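Local coordinates for protein Pbp related beta-lactamase (Pyrococcus abyssi, PDB 2QMI) that probably hydrolyses peptide bonds as a self-compartmentalizing serine peptidase of the penicillin-binding protein and beta-lactamase family, assembled as an octamer, at residues 69-74 with 256-261; 190-195 with 245-250. All coordinates share one frame; numbering follows the deposited sequence.

Both contacts lie in the beta-lactamase-type domain, with their centres about 15 Å apart. Contact 1 joins the more distant parts of the chain, and both segments of contact 2 fall between its two segments: helix 61-74 comes first, then 190-195 after helix 180-189, then helix 241-252, and last the loop 256-261 that leads into helix 261-267. Ile258 of contact 1 joins the two, its CG1 lying 3.6 Å from Met250 SD, while its CD1 packs on Leu192 and Pro191. Lys62, near the start of helix 61-74, and Ser59 just before it probably form the SxxK motif of this family; contact 1 lies at the other end of that helix.

Contact 1: residues 69-74 with 256-261; sequences IMKLVE and ESIVSK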
loop_
_atom_site.group_PDB
_atom_site.type_symbol
_atom_site.label_atom_id
_atom_site.label_comp_id
_atom_site.label_asym_id
_atom_site.label_seq_id
_atom_site.Cartn_x
_atom_site.Cartn_y
_atom_site.Cartn_z
ATOM N N ILE A 69 24.826 44.926 -26.414
ATOM C CA ILE A 69 25.914 44.575 -27.316
ATOM C C ILE A 69 25.922 45.492 -28.536
ATOM O O ILE A 69 26.986 45.904 -28.988
ATOM C CB ILE A 69 25.798 43.108 -27.801
ATOM C CG1 ILE A 69 26.078 42.144 -26.642
ATOM C CG2 ILE A 69 26.757 42.861 -28.960
ATOM C CD1 ILE A 69 27.518 42.154 -26.116
ATOM N N MET A 70 24.741 45.801 -29.072
ATOM C CA MET A 70 24.644 46.679 -30.236
ATOM C C MET A 70 25.173 48.062 -29.890
ATOM O O MET A 70 25.868 48.690 -30.685
ATOM C CB MET A 70 23.189 46.810 -30.710
ATOM C CG MET A 70 22.565 45.542 -31.290
ATOM S SD MET A 70 23.313 44.968 -32.843
ATOM C CE MET A 70 24.467 43.759 -32.222
ATOM N N LYS A 71 24.834 48.533 -28.696
ATOM C CA LYS A 71 25.262 49.847 -28.242
ATOM C C LYS A 71 26.784 49.931 -28.190
ATOM O O LYS A 71 27.394 50.809 -28.809
ATOM C CB LYS A 71 24.676 50.140 -26.860
ATOM C CG LYS A 71 24.745 51.610 -26.467
ATOM C CD LYS A 71 23.860 51.895 -25.266
ATOM C CE LYS A 71 23.892 53.366 -24.902
ATOM N NZ LYS A 71 25.278 53.794 -24.578
ATOM N N LEU A 72 27.392 49.000 -27.461
ATOM C CA LEU A 72 28.840 48.970 -27.326
ATOM C C LEU A 72 29.536 48.856 -28.683
ATOM O O LEU A 72 30.634 49.377 -28.859
ATOM C CB LEU A 72 29.256 47.812 -26.412
ATOM C CG LEU A 72 28.735 47.901 -24.974
ATOM C CD1 LEU A 72 29.037 46.606 -24.234
ATOM C CD2 LEU A 72 29.369 49.100 -24.266
ATOM N N VAL A 73 28.900 48.180 -29.637
ATOM C CA VAL A 73 29.479 48.034 -30.974
ATOM C C VAL A 73 29.414 49.379 -31.707
ATOM O O VAL A 73 30.386 49.830 -32.322
ATOM C CB VAL A 73 28.722 46.969 -31.789
ATOM C CG1 VAL A 73 29.290 46.877 -33.201
ATOM C CG2 VAL A 73 28.846 45.625 -31.092
ATOM N N GLU A 74 28.254 50.016 -31.627
ATOM C CA GLU A 74 28.046 51.305 -32.252
ATOM C C GLU A 74 28.991 52.355 -31.685
ATOM O O GLU A 74 29.354 53.304 -32.373
ATOM C CB GLU A 74 26.605 51.750 -32.038
ATOM C CG GLU A 74 26.380 53.210 -32.280
ATOM C CD GLU A 74 24.951 53.498 -32.661
ATOM O OE1 GLU A 74 24.037 52.973 -31.982
ATOM O OE2 GLU A 74 24.746 54.249 -33.638
ATOM N N GLU A 256 15.666 55.998 -31.666
ATOM C CA GLU A 256 17.112 55.896 -31.482
ATOM C C GLU A 256 17.700 56.409 -30.166
ATOM O O GLU A 256 18.826 56.908 -30.137
ATOM C CB GLU A 256 17.804 56.577 -32.672
ATOM C CG GLU A 256 17.387 55.975 -34.013
ATOM C CD GLU A 256 17.945 56.714 -35.213
ATOM O OE1 GLU A 256 17.641 57.923 -35.359
ATOM O OE2 GLU A 256 18.679 56.085 -36.016
ATOM N N SER A 257 16.952 56.276 -29.079
ATOM C CA SER A 257 17.423 56.715 -27.771
ATOM C C SER A 257 18.544 55.806 -27.254
ATOM O O SER A 257 19.349 56.229 -26.419
ATOM C CB SER A 257 16.281 56.689 -26.742
ATOM O OG SER A 257 15.200 57.524 -27.117
ATOM N N ILE A 258 18.590 54.562 -27.738
ATOM C CA ILE A 258 19.601 53.599 -27.282
ATOM C C ILE A 258 20.652 53.303 -28.346
ATOM O O ILE A 258 21.848 53.269 -28.055
ATOM C CB ILE A 258 18.943 52.253 -26.855
ATOM C CG1 ILE A 258 17.650 52.524 -26.077
ATOM C CG2 ILE A 258 19.919 51.435 -25.990
ATOM C CD1 ILE A 258 17.831 53.419 -24.879
ATOM N N VAL A 259 20.191 53.062 -29.570
ATOM C CA VAL A 259 21.072 52.775 -30.699
ATOM C C VAL A 259 20.424 53.288 -31.977
ATOM O O VAL A 259 19.220 53.538 -32.010
ATOM C CB VAL A 259 21.317 51.244 -30.886
ATOM C CG1 VAL A 259 21.956 50.648 -29.642
ATOM C CG2 VAL A 259 20.007 50.537 -31.216
ATOM N N SER A 260 21.232 53.439 -33.026
ATOM C CA SER A 260 20.736 53.883 -34.325
ATOM C C SER A 260 19.857 52.785 -34.925
ATOM O O SER A 260 19.994 51.605 -34.590
ATOM C CB SER A 260 21.904 54.178 -35.273
ATOM O OG SER A 260 22.675 55.274 -34.811
ATOM N N LYS A 261 18.959 53.190 -35.813
ATOM C CA LYS A 261 18.029 52.284 -36.473
ATOM C C LYS A 261 18.731 51.186 -37.252
ATOM O O LYS A 261 18.194 50.087 -37.415
ATOM C CB LYS A 261 17.116 53.081 -37.409
ATOM C CG LYS A 261 17.868 54.039 -38.335
ATOM C CD LYS A 261 16.910 55.010 -39.017
ATOM C CE LYS A 261 17.655 56.207 -39.608
ATOM N NZ LYS A 261 18.649 55.784 -40.632
#
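The carboxylate of Glu74 meets Ser260 through two hydrogen bonds, one to each oxygen. OE1 accepts the backbone N-H of Ser260 (Ser260 N to Glu74 OE1 3.0 Å, 159° at the hydrogen), and OE2 takes the hydroxyl, with Ser260 OG to Glu74 OE2 at 2.6 Å. Both oxygens use their syn lone pairs, so one serine spans the mouth of the carboxylate and fixes its rotation. Glu74 reaches this far because CG stands anti to its backbone N (chi1 163°) and the chain then runs out extended. Ser260 holds the N-cap position of helix 261-267, but its hydroxyl goes to Glu74 and makes no capping bond. The nearby helix start would probably favour a charged Glu74, whereas Glu256, its OE2 6.8 Å from Glu74 OE2, would tend to oppose it.

Van der Waals packing lies alongside. Val259 turns CG1 against the helix backbone, 3.7 Å from Lys71 CA; the same CG1 lies 4.2 Å from Met70 CB, whereas the sulfur end of Met70 bends away. The aliphatic part of Lys71 crosses the Ile258 side chain at about a right angle, with Lys71 CD 4.0 Å from Ile258 CG2. Its methylenes also pass a backbone carbonyl, Lys71 CG lying 3.7 Å from Ile258 O. The ammonium group of Lys71 looks elsewhere, to a salt bridge with Glu75.

Around this seam, helix 180-189 packs through Tyr183 and Lys187 against Lys71 and Ile188 against Ile258, and helix 261-267 through Tyr263 on Met70 and Glu74 and Ile264 on Val259.

Contact 2: residues 190-195 with 245-250; sequences EPLGMN and AKYLKM
Leu192 faces Tyr247 across the contact, their CA atoms 6.8 Å apart, where a type I turn from Glu190 to Gly193 leads out of helix 180-189 and lies against helix 241-252. Leu192 brings CD2 to the edge of the tyrosine ring, in the ring plane, 3.7 Å from Tyr247 CD1. Its other methyl, CD1, lies 4.3 Å from Met250 SD. Met194 comes to the same tyrosine near the root of the ring, with Met194 CE 3.8 Å from Tyr247 CB. The sulfur makes an oblique Met-aromatic contact: Met194 SD lies 5.3 Å from the Tyr247 ring centroid, 60° off the normal.

The turn is part of a Schellman motif that ends helix 180-189: Met194 N bonds to Leu189 O and Gly193 N to Glu190 O, with Gly193, at positive phi, as the C-prime residue. An inverse gamma turn centred on Met194 follows, closed by a weak bond from Asn195 N to Gly193 O.

The same oxygen accepts from Lys246, whose extended chain passes along the turn and brings Lys246 NZ to 3.0 Å from Gly193 O. The ammonium nitrogen stands above the carbonyl plane, 44° out of it. A water accepts from the backbone N of Asn195 at 3.2 Å and, weakly, from Lys246 NZ, joining the lysine to the loop a second time.

With CG anti to its backbone N, chi1 -178° carries the Tyr247 ring to Phe64, on which it stacks, and it meets Tyr251 of the same helix edge-to-face, while its hydroxyl is hydrogen-bonded to Tyr251 and Ser63, the latter on helix 61-74.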
loop_
_atom_site.group_PDB
_atom_site.type_symbol
_atom_site.label_atom_id
_atom_site.label_comp_id
_atom_site.label_asym_id
_atom_site.label_seq_id
_atom_site.Cartn_x
_atom_site.Cartn_y
_atom_site.Cartn_z
ATOM N N GLU A 190 16.423 52.922 -17.629
ATOM C CA GLU A 190 16.128 54.297 -17.223
ATOM C C GLU A 190 15.832 55.202 -18.420
ATOM O O GLU A 190 14.844 55.924 -18.419
ATOM C CB GLU A 190 17.269 54.855 -16.356
ATOM C CG GLU A 190 17.484 54.039 -15.080
ATOM C CD GLU A 190 18.477 54.657 -14.099
ATOM O OE1 GLU A 190 19.599 55.020 -14.521
ATOM O OE2 GLU A 190 18.133 54.764 -12.893
ATOM N N PRO A 191 16.678 55.176 -19.460
ATOM C CA PRO A 191 16.387 56.034 -20.612
ATOM C C PRO A 191 15.083 55.660 -21.316
ATOM O O PRO A 191 14.505 56.470 -22.050
ATOM C CB PRO A 191 17.612 55.843 -21.513
ATOM C CG PRO A 191 18.155 54.502 -21.095
ATOM C CD PRO A 191 17.993 54.533 -19.607
ATOM N N LEU A 192 14.616 54.434 -21.091
ATOM C CA LEU A 192 13.375 53.967 -21.707
ATOM C C LEU A 192 12.177 54.169 -20.774
ATOM O O LEU A 192 11.036 53.914 -21.155
ATOM C CB LEU A 192 13.499 52.489 -22.090
ATOM C CG LEU A 192 13.384 52.124 -23.571
ATOM C CD1 LEU A 192 14.169 53.104 -24.435
ATOM C CD2 LEU A 192 13.893 50.697 -23.766
ATOM N N GLY A 193 12.445 54.619 -19.554
ATOM C CA GLY A 193 11.377 54.866 -18.597
ATOM C C GLY A 193 10.831 53.665 -17.835
ATOM O O GLY A 193 9.798 53.770 -17.164
ATOM N N MET A 194 11.520 52.531 -17.931
ATOM C CA MET A 194 11.100 51.311 -17.250
ATOM C C MET A 194 11.584 51.327 -15.808
ATOM O O MET A 194 12.640 50.773 -15.490
ATOM C CB MET A 194 11.658 50.099 -17.992
ATOM C CG MET A 194 11.017 49.916 -19.361
ATOM S SD MET A 194 12.058 49.109 -20.563
ATOM C CE MET A 194 11.863 47.357 -20.051
ATOM N N ASN A 195 10.796 51.963 -14.942
ATOM C CA ASN A 195 11.144 52.098 -13.535
ATOM C C ASN A 195 10.670 50.961 -12.643
ATOM O O ASN A 195 10.858 51.014 -11.429
ATOM C CB ASN A 195 10.609 53.427 -12.999
ATOM C CG ASN A 195 11.057 54.615 -13.843
ATOM O OD1 ASN A 195 12.255 54.841 -14.039
ATOM N ND2 ASN A 195 10.089 55.381 -14.347
ATOM N N ALA A 245 5.850 47.250 -22.674
ATOM C CA ALA A 245 5.164 47.975 -23.752
ATOM C C ALA A 245 6.064 49.141 -24.172
ATOM O O ALA A 245 6.285 49.372 -25.355
ATOM C CB ALA A 245 3.814 48.494 -23.277
ATOM N N LYS A 246 6.585 49.864 -23.183
ATOM C CA LYS A 246 7.481 50.985 -23.441
ATOM C C LYS A 246 8.686 50.448 -24.198
ATOM O O LYS A 246 9.217 51.102 -25.091
ATOM C CB LYS A 246 7.958 51.605 -22.127
ATOM C CG LYS A 246 6.868 52.250 -21.294
ATOM C CD LYS A 246 7.410 52.694 -19.950
ATOM C CE LYS A 246 6.336 53.371 -19.129
ATOM N NZ LYS A 246 6.827 53.687 -17.765
ATOM N N TYR A 247 9.108 49.246 -23.814
ATOM C CA TYR A 247 10.249 48.576 -24.421
ATOM C C TYR A 247 9.962 48.225 -25.878
ATOM O O TYR A 247 10.805 48.436 -26.756
ATOM C CB TYR A 247 10.586 47.310 -23.627
ATOM C CG TYR A 247 11.784 46.547 -24.137
ATOM C CD1 TYR A 247 13.043 47.146 -24.204
ATOM C CD2 TYR A 247 11.665 45.215 -24.541
ATOM C CE1 TYR A 247 14.153 46.438 -24.660
ATOM C CE2 TYR A 247 12.765 44.500 -24.997
ATOM C CZ TYR A 247 14.006 45.117 -25.056
ATOM O OH TYR A 247 15.092 44.412 -25.514
ATOM N N LEU A 248 8.776 47.680 -26.130
ATOM C CA LEU A 248 8.377 47.318 -27.487
ATOM C C LEU A 248 8.259 48.577 -28.343
ATOM O O LEU A 248 8.647 48.581 -29.508
ATOM C CB LEU A 248 7.040 46.568 -27.456
ATOM C CG LEU A 248 7.161 45.080 -27.099
ATOM C CD1 LEU A 248 5.812 44.489 -26.708
ATOM C CD2 LEU A 248 7.750 44.350 -28.289
ATOM N N LYS A 249 7.739 49.645 -27.742
ATOM C CA LYS A 249 7.554 50.933 -28.420
ATOM C C LYS A 249 8.838 51.378 -29.129
ATOM O O LYS A 249 8.807 51.868 -30.257
ATOM C CB LYS A 249 7.113 51.985 -27.390
ATOM C CG LYS A 249 6.835 53.380 -27.934
ATOM C CD LYS A 249 6.321 54.303 -26.809
ATOM C CE LYS A 249 6.013 55.723 -27.311
ATOM N NZ LYS A 249 5.026 55.735 -28.454
ATOM N N MET A 250 9.969 51.183 -28.464
ATOM C CA MET A 250 11.254 51.565 -29.027
ATOM C C MET A 250 11.521 50.855 -30.355
ATOM O O MET A 250 11.871 51.497 -31.349
ATOM C CB MET A 250 12.383 51.242 -28.045
ATOM C CG MET A 250 13.722 51.793 -28.484
ATOM S SD MET A 250 15.108 50.804 -27.918
ATOM C CE MET A 250 15.019 49.451 -29.093
HETATM O O HOH W 1 7.558 52.099 -15.150
#